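Local coordinates for protein MHP1 (Microbacterium liquefaciens, PDB 2JLN) that takes up 5-aryl-substituted hydantoins across the membrane as a sodium-dependent symporter of the nucleobase-cation-symport-1 family, at residues W36-A44 with A309-A317; V61-A72 with A212-W220. All coordinates share one frame; numbering follows the deposited sequence.

Contact 1: W36-A44 with A309-A317. With NA (sodium ion), chain B.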
loop_
_atom_site.group_PDB
_atom_site.type_symbol
_atom_site.label_atom_id
_atom_site.label_comp_id
_atom_site.label_asym_id
_atom_site.label_seq_id
_atom_site.Cartn_x
_atom_site.Cartn_y
_atom_site.Cartn_z
ATOM N N TRP A 36 9.425 3.551 -3.646
ATOM C CA TRP A 36 9.146 2.126 -3.504
ATOM C C TRP A 36 10.294 1.334 -2.884
ATOM O O TRP A 36 10.064 0.341 -2.203
ATOM C CB TRP A 36 8.734 1.530 -4.833
ATOM C CG TRP A 36 7.290 1.699 -5.061
ATOM C CD1 TRP A 36 6.633 2.856 -5.373
ATOM C CD2 TRP A 36 6.298 0.694 -4.962
ATOM N NE1 TRP A 36 5.284 2.629 -5.485
ATOM C CE2 TRP A 36 5.052 1.304 -5.236
ATOM C CE3 TRP A 36 6.333 -0.668 -4.655
ATOM C CZ2 TRP A 36 3.857 0.601 -5.221
ATOM C CZ3 TRP A 36 5.142 -1.370 -4.633
ATOM C CH2 TRP A 36 3.915 -0.733 -4.914
ATOM N N PHE A 37 11.525 1.786 -3.101
ATOM C CA PHE A 37 12.656 1.141 -2.458
ATOM C C PHE A 37 12.567 1.352 -0.956
ATOM O O PHE A 37 12.698 0.407 -0.196
ATOM C CB PHE A 37 14.009 1.609 -3.004
ATOM C CG PHE A 37 15.191 0.958 -2.332
ATOM C CD1 PHE A 37 15.606 1.368 -1.065
ATOM C CD2 PHE A 37 15.895 -0.066 -2.962
ATOM C CE1 PHE A 37 16.694 0.753 -0.432
ATOM C CE2 PHE A 37 17.000 -0.684 -2.340
ATOM C CZ PHE A 37 17.392 -0.273 -1.076
ATOM N N ALA A 38 12.336 2.570 -0.502
ATOM C CA ALA A 38 12.274 2.781 0.942
ATOM C C ALA A 38 10.958 2.283 1.574
ATOM O O ALA A 38 10.950 1.887 2.739
ATOM C CB ALA A 38 12.544 4.232 1.294
ATOM N N MET A 39 9.864 2.288 0.804
ATOM C CA MET A 39 8.551 1.787 1.263
ATOM C C MET A 39 8.483 0.255 1.439
ATOM O O MET A 39 7.705 -0.226 2.231
ATOM C CB MET A 39 7.418 2.306 0.343
ATOM C CG MET A 39 5.984 1.839 0.662
ATOM S SD MET A 39 4.570 2.840 0.025
ATOM C CE MET A 39 5.142 3.264 -1.627
ATOM N N ALA A 40 9.311 -0.502 0.724
ATOM C CA ALA A 40 9.323 -1.965 0.858
ATOM C C ALA A 40 10.160 -2.527 2.014
ATOM O O ALA A 40 9.908 -3.642 2.470
ATOM C CB ALA A 40 9.755 -2.603 -0.424
ATOM N N ILE A 41 11.171 -1.782 2.459
ATOM C CA ILE A 41 11.977 -2.171 3.622
ATOM C C ILE A 41 11.232 -1.930 4.944
ATOM O O ILE A 41 11.138 -0.814 5.435
ATOM C CB ILE A 41 13.285 -1.393 3.663
ATOM C CG1 ILE A 41 14.025 -1.542 2.341
ATOM C CG2 ILE A 41 14.141 -1.842 4.823
ATOM C CD1 ILE A 41 14.909 -0.320 2.001
ATOM N N GLN A 42 10.695 -2.987 5.526
ATOM C CA GLN A 42 9.916 -2.823 6.732
ATOM C C GLN A 42 9.551 -4.187 7.292
ATOM O O GLN A 42 9.098 -5.073 6.563
ATOM C CB GLN A 42 8.665 -2.019 6.429
ATOM C CG GLN A 42 7.829 -2.651 5.345
ATOM C CD GLN A 42 6.705 -3.561 5.860
ATOM O OE1 GLN A 42 6.393 -3.607 7.055
ATOM N NE2 GLN A 42 6.074 -4.270 4.937
ATOM N N VAL A 43 9.768 -4.328 8.594
ATOM C CA VAL A 43 9.401 -5.500 9.392
ATOM C C VAL A 43 8.661 -6.659 8.734
ATOM O O VAL A 43 9.213 -7.748 8.647
ATOM C CB VAL A 43 8.679 -5.059 10.665
ATOM C CG1 VAL A 43 7.767 -6.153 11.207
ATOM C CG2 VAL A 43 9.728 -4.614 11.690
ATOM N N ALA A 44 7.431 -6.459 8.284
ATOM C CA ALA A 44 6.671 -7.571 7.707
ATOM C C ALA A 44 7.527 -8.598 6.920
ATOM O O ALA A 44 7.341 -9.805 7.056
ATOM C CB ALA A 44 5.525 -7.045 6.835
ATOM N N ALA A 309 13.327 2.763 8.925
ATOM C CA ALA A 309 12.529 1.871 8.083
ATOM C C ALA A 309 11.003 1.975 8.264
ATOM O O ALA A 309 10.247 1.610 7.387
ATOM C CB ALA A 309 12.988 0.422 8.271
ATOM N N THR A 310 10.554 2.449 9.410
ATOM C CA THR A 310 9.123 2.607 9.675
ATOM C C THR A 310 8.590 3.929 9.098
ATOM O O THR A 310 7.481 4.021 8.580
ATOM C CB THR A 310 8.901 2.559 11.195
ATOM O OG1 THR A 310 9.570 1.402 11.701
ATOM C CG2 THR A 310 7.436 2.516 11.562
ATOM N N TRP A 311 9.417 4.956 9.182
ATOM C CA TRP A 311 9.044 6.281 8.746
ATOM C C TRP A 311 8.900 6.318 7.234
ATOM O O TRP A 311 8.175 7.146 6.709
ATOM C CB TRP A 311 10.152 7.245 9.134
ATOM C CG TRP A 311 9.661 8.525 9.617
ATOM C CD1 TRP A 311 8.431 9.078 9.391
ATOM C CD2 TRP A 311 10.382 9.452 10.411
ATOM N NE1 TRP A 311 8.344 10.300 10.006
ATOM C CE2 TRP A 311 9.532 10.553 10.640
ATOM C CE3 TRP A 311 11.664 9.459 10.957
ATOM C CZ2 TRP A 311 9.926 11.651 11.395
ATOM C CZ3 TRP A 311 12.054 10.540 11.701
ATOM C CH2 TRP A 311 11.184 11.626 11.920
ATOM N N SER A 312 9.619 5.440 6.533
ATOM C CA SER A 312 9.586 5.408 5.075
ATOM C C SER A 312 8.418 4.577 4.563
ATOM O O SER A 312 8.191 4.511 3.355
ATOM C CB SER A 312 10.899 4.875 4.521
ATOM O OG SER A 312 11.526 4.069 5.487
ATOM N N THR A 313 7.676 3.950 5.480
ATOM C CA THR A 313 6.558 3.094 5.099
ATOM C C THR A 313 5.202 3.517 5.687
ATOM O O THR A 313 4.225 3.699 4.950
ATOM C CB THR A 313 6.843 1.626 5.437
ATOM O OG1 THR A 313 7.888 1.143 4.587
ATOM C CG2 THR A 313 5.620 0.787 5.213
ATOM N N ASN A 314 5.132 3.673 7.005
ATOM C CA ASN A 314 3.869 4.008 7.661
ATOM C C ASN A 314 3.053 5.160 7.025
ATOM O O ASN A 314 1.958 4.916 6.512
ATOM C CB ASN A 314 4.089 4.248 9.152
ATOM C CG ASN A 314 2.839 4.028 9.959
ATOM O OD1 ASN A 314 1.972 3.249 9.569
ATOM N ND2 ASN A 314 2.729 4.720 11.092
ATOM N N PRO A 315 3.572 6.415 7.052
ATOM C CA PRO A 315 2.826 7.546 6.484
ATOM C C PRO A 315 2.222 7.244 5.115
ATOM O O PRO A 315 1.001 7.298 4.909
ATOM C CB PRO A 315 3.916 8.610 6.325
ATOM C CG PRO A 315 4.753 8.377 7.498
ATOM C CD PRO A 315 4.903 6.866 7.489
ATOM N N ALA A 316 3.099 6.932 4.172
ATOM C CA ALA A 316 2.687 6.766 2.796
ATOM C C ALA A 316 1.691 5.620 2.617
ATOM O O ALA A 316 0.739 5.756 1.859
ATOM C CB ALA A 316 3.907 6.586 1.899
ATOM N N ALA A 317 1.882 4.504 3.320
ATOM C CA ALA A 317 1.022 3.339 3.100
ATOM C C ALA A 317 -0.248 3.301 3.966
ATOM O O ALA A 317 -1.257 2.735 3.558
ATOM C CB ALA A 317 1.810 2.067 3.257
HETATM NA NA NA B . 10.489 1.765 5.316
#
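Ala309 and Ile41 bring two backbone carbonyl oxygens to one sodium ion, Ala309 O at 2.1 Å and Ile41 O at 2.7 Å from the metal. These oxygens lie close together without a hydrogen between them, which the shared cation makes tolerable; beside them the Ala309 methyl packs on Ile41 CG2. Ser312 is next along the chain. Its OG binds the ion at 2.5 Å and also hydrogen-bonds Leu308 O, one turn back in helix 296-311, while its CB rests against Ala38, whose O is another ligand at 2.6 Å from the sodium. Thr313 supplies the fifth ligand, OG1 at 2.8 Å from the ion, and the same hydroxyl donates to Met39 O at 2.7 Å, coming from above the carbonyl plane (44° out of it). Its rotation puts OG1 beside the backbone N and CG2 opposite that nitrogen (chi1 -68°), which turns the hydroxyl to metal and carbonyl together and lays the methyl against Gln42 CG. The Gln42 and Thr313 side chains cross at nearly a right angle, with Gln42 CB 3.7 Å from Thr313 OG1; the Gln42 chain then bends at chi2 (95°), and its OE1 accepts from Ala44 N. Cutting Gln42 back to an alanine would probably take away the CG packed on the Thr313 methyl and leave Ala44 N without its side-chain acceptor. Farther on, the methyls of Ala316 and Ala317 meet the Met39 sulfur, SD lying 4.2 Å from Ala316 CB. A five-oxygen site, set where helix 29-40 ends and where helix 296-311 gives way to helix 314-329, matches the sodium site between the first and eighth transmembrane helices of LeuT-fold transporters, known there as Na2.

Contact 2: V61-A72 with A212-W220. With HG (mercury (II) ion), chain C.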
loop_
_atom_site.group_PDB
_atom_site.type_symbol
_atom_site.label_atom_id
_atom_site.label_comp_id
_atom_site.label_asym_id
_atom_site.label_seq_id
_atom_site.Cartn_x
_atom_site.Cartn_y
_atom_site.Cartn_z
ATOM N N VAL A 61 13.029 -18.941 -1.462
ATOM C CA VAL A 61 12.310 -17.854 -0.809
ATOM C C VAL A 61 12.574 -16.582 -1.588
ATOM O O VAL A 61 11.646 -15.825 -1.874
ATOM C CB VAL A 61 12.702 -17.722 0.662
ATOM C CG1 VAL A 61 12.267 -16.417 1.223
ATOM C CG2 VAL A 61 12.087 -18.849 1.448
ATOM N N ILE A 62 13.837 -16.373 -1.968
ATOM C CA ILE A 62 14.229 -15.267 -2.856
ATOM C C ILE A 62 13.444 -15.277 -4.183
ATOM O O ILE A 62 13.073 -14.225 -4.700
ATOM C CB ILE A 62 15.729 -15.300 -3.173
ATOM C CG1 ILE A 62 16.556 -15.059 -1.913
ATOM C CG2 ILE A 62 16.073 -14.268 -4.179
ATOM C CD1 ILE A 62 15.861 -14.237 -0.869
ATOM N N VAL A 63 13.175 -16.466 -4.722
ATOM C CA VAL A 63 12.430 -16.573 -5.971
ATOM C C VAL A 63 10.957 -16.298 -5.772
ATOM O O VAL A 63 10.362 -15.633 -6.603
ATOM C CB VAL A 63 12.578 -17.949 -6.674
ATOM C CG1 VAL A 63 11.483 -18.110 -7.726
ATOM C CG2 VAL A 63 13.952 -18.084 -7.315
ATOM N N ALA A 64 10.366 -16.810 -4.691
ATOM C CA ALA A 64 8.956 -16.510 -4.364
ATOM C C ALA A 64 8.718 -14.999 -4.115
ATOM O O ALA A 64 7.631 -14.469 -4.360
ATOM C CB ALA A 64 8.485 -17.333 -3.167
ATOM N N ILE A 65 9.756 -14.327 -3.628
ATOM C CA ILE A 65 9.740 -12.898 -3.394
ATOM C C ILE A 65 9.791 -12.092 -4.708
ATOM O O ILE A 65 8.929 -11.229 -4.943
ATOM C CB ILE A 65 10.908 -12.517 -2.469
ATOM C CG1 ILE A 65 10.552 -12.847 -1.022
ATOM C CG2 ILE A 65 11.316 -11.034 -2.637
ATOM C CD1 ILE A 65 11.747 -12.734 -0.096
ATOM N N ALA A 66 10.790 -12.365 -5.554
ATOM C CA ALA A 66 10.861 -11.751 -6.887
ATOM C C ALA A 66 9.595 -12.006 -7.710
ATOM O O ALA A 66 9.132 -11.129 -8.425
ATOM C CB ALA A 66 12.083 -12.232 -7.639
ATOM N N ALA A 67 9.038 -13.209 -7.607
ATOM C CA ALA A 67 7.794 -13.563 -8.295
ATOM C C ALA A 67 6.600 -12.801 -7.719
ATOM O O ALA A 67 5.801 -12.227 -8.456
ATOM C CB ALA A 67 7.545 -15.082 -8.231
ATOM N N GLY A 68 6.479 -12.816 -6.398
ATOM C CA GLY A 68 5.419 -12.101 -5.717
ATOM C C GLY A 68 5.524 -10.610 -5.941
ATOM O O GLY A 68 4.522 -9.934 -6.014
ATOM N N CYS A 69 6.739 -10.088 -6.052
ATOM C CA CYS A 69 6.948 -8.680 -6.424
ATOM C C CYS A 69 6.423 -8.334 -7.818
ATOM O O CYS A 69 5.851 -7.263 -8.041
ATOM C CB CYS A 69 8.435 -8.320 -6.338
ATOM S SG CYS A 69 8.886 -7.703 -4.717
ATOM N N THR A 70 6.629 -9.258 -8.746
ATOM C CA THR A 70 6.266 -9.079 -10.140
ATOM C C THR A 70 4.756 -9.132 -10.390
ATOM O O THR A 70 4.244 -8.371 -11.188
ATOM C CB THR A 70 6.999 -10.118 -11.018
ATOM O OG1 THR A 70 8.400 -9.804 -11.041
ATOM C CG2 THR A 70 6.450 -10.112 -12.440
ATOM N N ILE A 71 4.040 -10.022 -9.720
ATOM C CA ILE A 71 2.584 -10.064 -9.863
ATOM C C ILE A 71 1.969 -8.762 -9.329
ATOM O O ILE A 71 0.973 -8.268 -9.878
ATOM C CB ILE A 71 1.971 -11.309 -9.148
ATOM C CG1 ILE A 71 2.128 -12.544 -10.031
ATOM C CG2 ILE A 71 0.504 -11.103 -8.794
ATOM C CD1 ILE A 71 2.319 -13.817 -9.241
ATOM N N ALA A 72 2.581 -8.200 -8.277
ATOM C CA ALA A 72 2.118 -6.946 -7.681
ATOM C C ALA A 72 2.164 -5.808 -8.688
ATOM O O ALA A 72 1.203 -5.071 -8.792
ATOM C CB ALA A 72 2.911 -6.597 -6.453
ATOM N N ALA A 212 2.860 -19.768 -1.652
ATOM C CA ALA A 212 3.974 -19.011 -1.084
ATOM C C ALA A 212 3.983 -17.612 -1.690
ATOM O O ALA A 212 4.002 -16.608 -0.966
ATOM C CB ALA A 212 5.280 -19.715 -1.357
ATOM N N ILE A 213 3.955 -17.568 -3.024
ATOM C CA ILE A 213 3.924 -16.327 -3.772
ATOM C C ILE A 213 2.767 -15.474 -3.275
ATOM O O ILE A 213 2.918 -14.270 -3.051
ATOM C CB ILE A 213 3.752 -16.564 -5.271
ATOM C CG1 ILE A 213 4.840 -17.490 -5.805
ATOM C CG2 ILE A 213 3.799 -15.239 -6.026
ATOM C CD1 ILE A 213 4.957 -17.491 -7.336
ATOM N N MET A 214 1.617 -16.107 -3.092
ATOM C CA MET A 214 0.439 -15.419 -2.587
ATOM C C MET A 214 0.621 -14.845 -1.191
ATOM O O MET A 214 -0.163 -14.018 -0.774
ATOM C CB MET A 214 -0.761 -16.370 -2.585
ATOM C CG MET A 214 -2.099 -15.714 -2.284
ATOM S SD MET A 214 -2.478 -14.451 -3.515
ATOM C CE MET A 214 -1.735 -15.163 -5.000
ATOM N N ILE A 215 1.626 -15.288 -0.450
ATOM C CA ILE A 215 1.827 -14.740 0.887
ATOM C C ILE A 215 2.606 -13.444 0.803
ATOM O O ILE A 215 2.385 -12.541 1.596
ATOM C CB ILE A 215 2.492 -15.742 1.848
ATOM C CG1 ILE A 215 1.447 -16.751 2.327
ATOM C CG2 ILE A 215 3.151 -15.040 3.049
ATOM C CD1 ILE A 215 2.008 -18.133 2.552
ATOM N N PHE A 216 3.494 -13.323 -0.174
ATOM C CA PHE A 216 4.199 -12.056 -0.367
ATOM C C PHE A 216 3.359 -10.960 -1.058
ATOM O O PHE A 216 3.473 -9.784 -0.709
ATOM C CB PHE A 216 5.514 -12.287 -1.106
ATOM C CG PHE A 216 6.499 -13.118 -0.331
ATOM C CD1 PHE A 216 6.792 -14.418 -0.722
ATOM C CD2 PHE A 216 7.118 -12.602 0.801
ATOM C CE1 PHE A 216 7.684 -15.182 0.005
ATOM C CE2 PHE A 216 8.013 -13.363 1.533
ATOM C CZ PHE A 216 8.293 -14.649 1.146
ATOM N N VAL A 217 2.531 -11.340 -2.034
ATOM C CA VAL A 217 1.670 -10.385 -2.724
ATOM C C VAL A 217 0.647 -9.852 -1.733
ATOM O O VAL A 217 0.277 -8.682 -1.760
ATOM C CB VAL A 217 0.946 -11.023 -3.930
ATOM C CG1 VAL A 217 -0.036 -10.071 -4.522
ATOM C CG2 VAL A 217 1.934 -11.387 -4.989
ATOM N N GLY A 218 0.216 -10.711 -0.831
ATOM C CA GLY A 218 -0.814 -10.336 0.110
ATOM C C GLY A 218 -0.333 -9.289 1.073
ATOM O O GLY A 218 -1.087 -8.819 1.904
ATOM N N GLY A 219 0.923 -8.906 0.970
ATOM C CA GLY A 219 1.425 -7.833 1.808
ATOM C C GLY A 219 1.308 -6.478 1.132
ATOM O O GLY A 219 1.262 -5.449 1.784
ATOM N N TRP A 220 1.252 -6.471 -0.190
ATOM C CA TRP A 220 1.035 -5.238 -0.913
ATOM C C TRP A 220 -0.444 -4.935 -1.139
ATOM O O TRP A 220 -0.785 -3.798 -1.396
ATOM C CB TRP A 220 1.705 -5.310 -2.270
ATOM C CG TRP A 220 3.157 -5.606 -2.216
ATOM C CD1 TRP A 220 3.749 -6.840 -2.297
ATOM C CD2 TRP A 220 4.222 -4.656 -2.111
ATOM N NE1 TRP A 220 5.118 -6.715 -2.238
ATOM C CE2 TRP A 220 5.434 -5.386 -2.121
ATOM C CE3 TRP A 220 4.271 -3.259 -2.021
ATOM C CZ2 TRP A 220 6.676 -4.769 -2.031
ATOM C CZ3 TRP A 220 5.506 -2.643 -1.932
ATOM C CH2 TRP A 220 6.694 -3.400 -1.938
HETATM HG HG HG C . 7.459 -8.021 -3.050
#
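A single knob-into-hole contact joins the second and sixth transmembrane helices here, with Ile213 as the knob among Ala64, Ala67, Gly68 and Ile71. The axes of helices 61-72 and 212-217 approach to 8.1 Å and cross at -57°, a closeness that the bare Gly68 allows: Ile213 CG2 lies 3.5 Å from Gly68 CA, and Val217 CG2 also comes onto this glycine. The other Ile213 branch ends in CD1, 3.6 Å from Ala67 CB. One turn on, Phe216 has CG beside its backbone N (chi1 -64°), which swings the ring toward helix 61-72. Ile65 CG1 stands over the ring centre in a CH-pi contact, 3.6 Å from the Phe216 centroid and 12° off its normal, while Ala64 CB touches CE1. Farther along, the Ala72 methyl sits over a face of the Trp220 indole. A mercury ion sits between the two segments, bound by Cys69 SG at 2.2 Å, with Trp220 NE1 a longer 2.8 Å away; a thiol is its usual partner. Trp220 lies in the break between helices 209-217 and 221-224, next to Gly219, which probably takes part in substrate binding, as expected of the discontinuous sixth helix of the LeuT fold.

Overall arrangement
Both contacts are buried, contact 1 with its centre about 9 Å from the chain centre and contact 2 about 14 Å. They share no helix, and their centres lie about 17 Å apart. Yet they touch: the Trp36 and Trp220 rings meet with planes about 15° apart, and Ala40 packs on Trp220. Contact 1 buries less surface (352 against 522 Å²) and is polar, with oxygens gathered round sodium at helix ends; contact 2 is apolar helix packing with a mercury ion at its margin. In LeuT-fold terms, contact 1 joins the four-helix bundle to the hash motif, whereas contact 2 lies within the bundle.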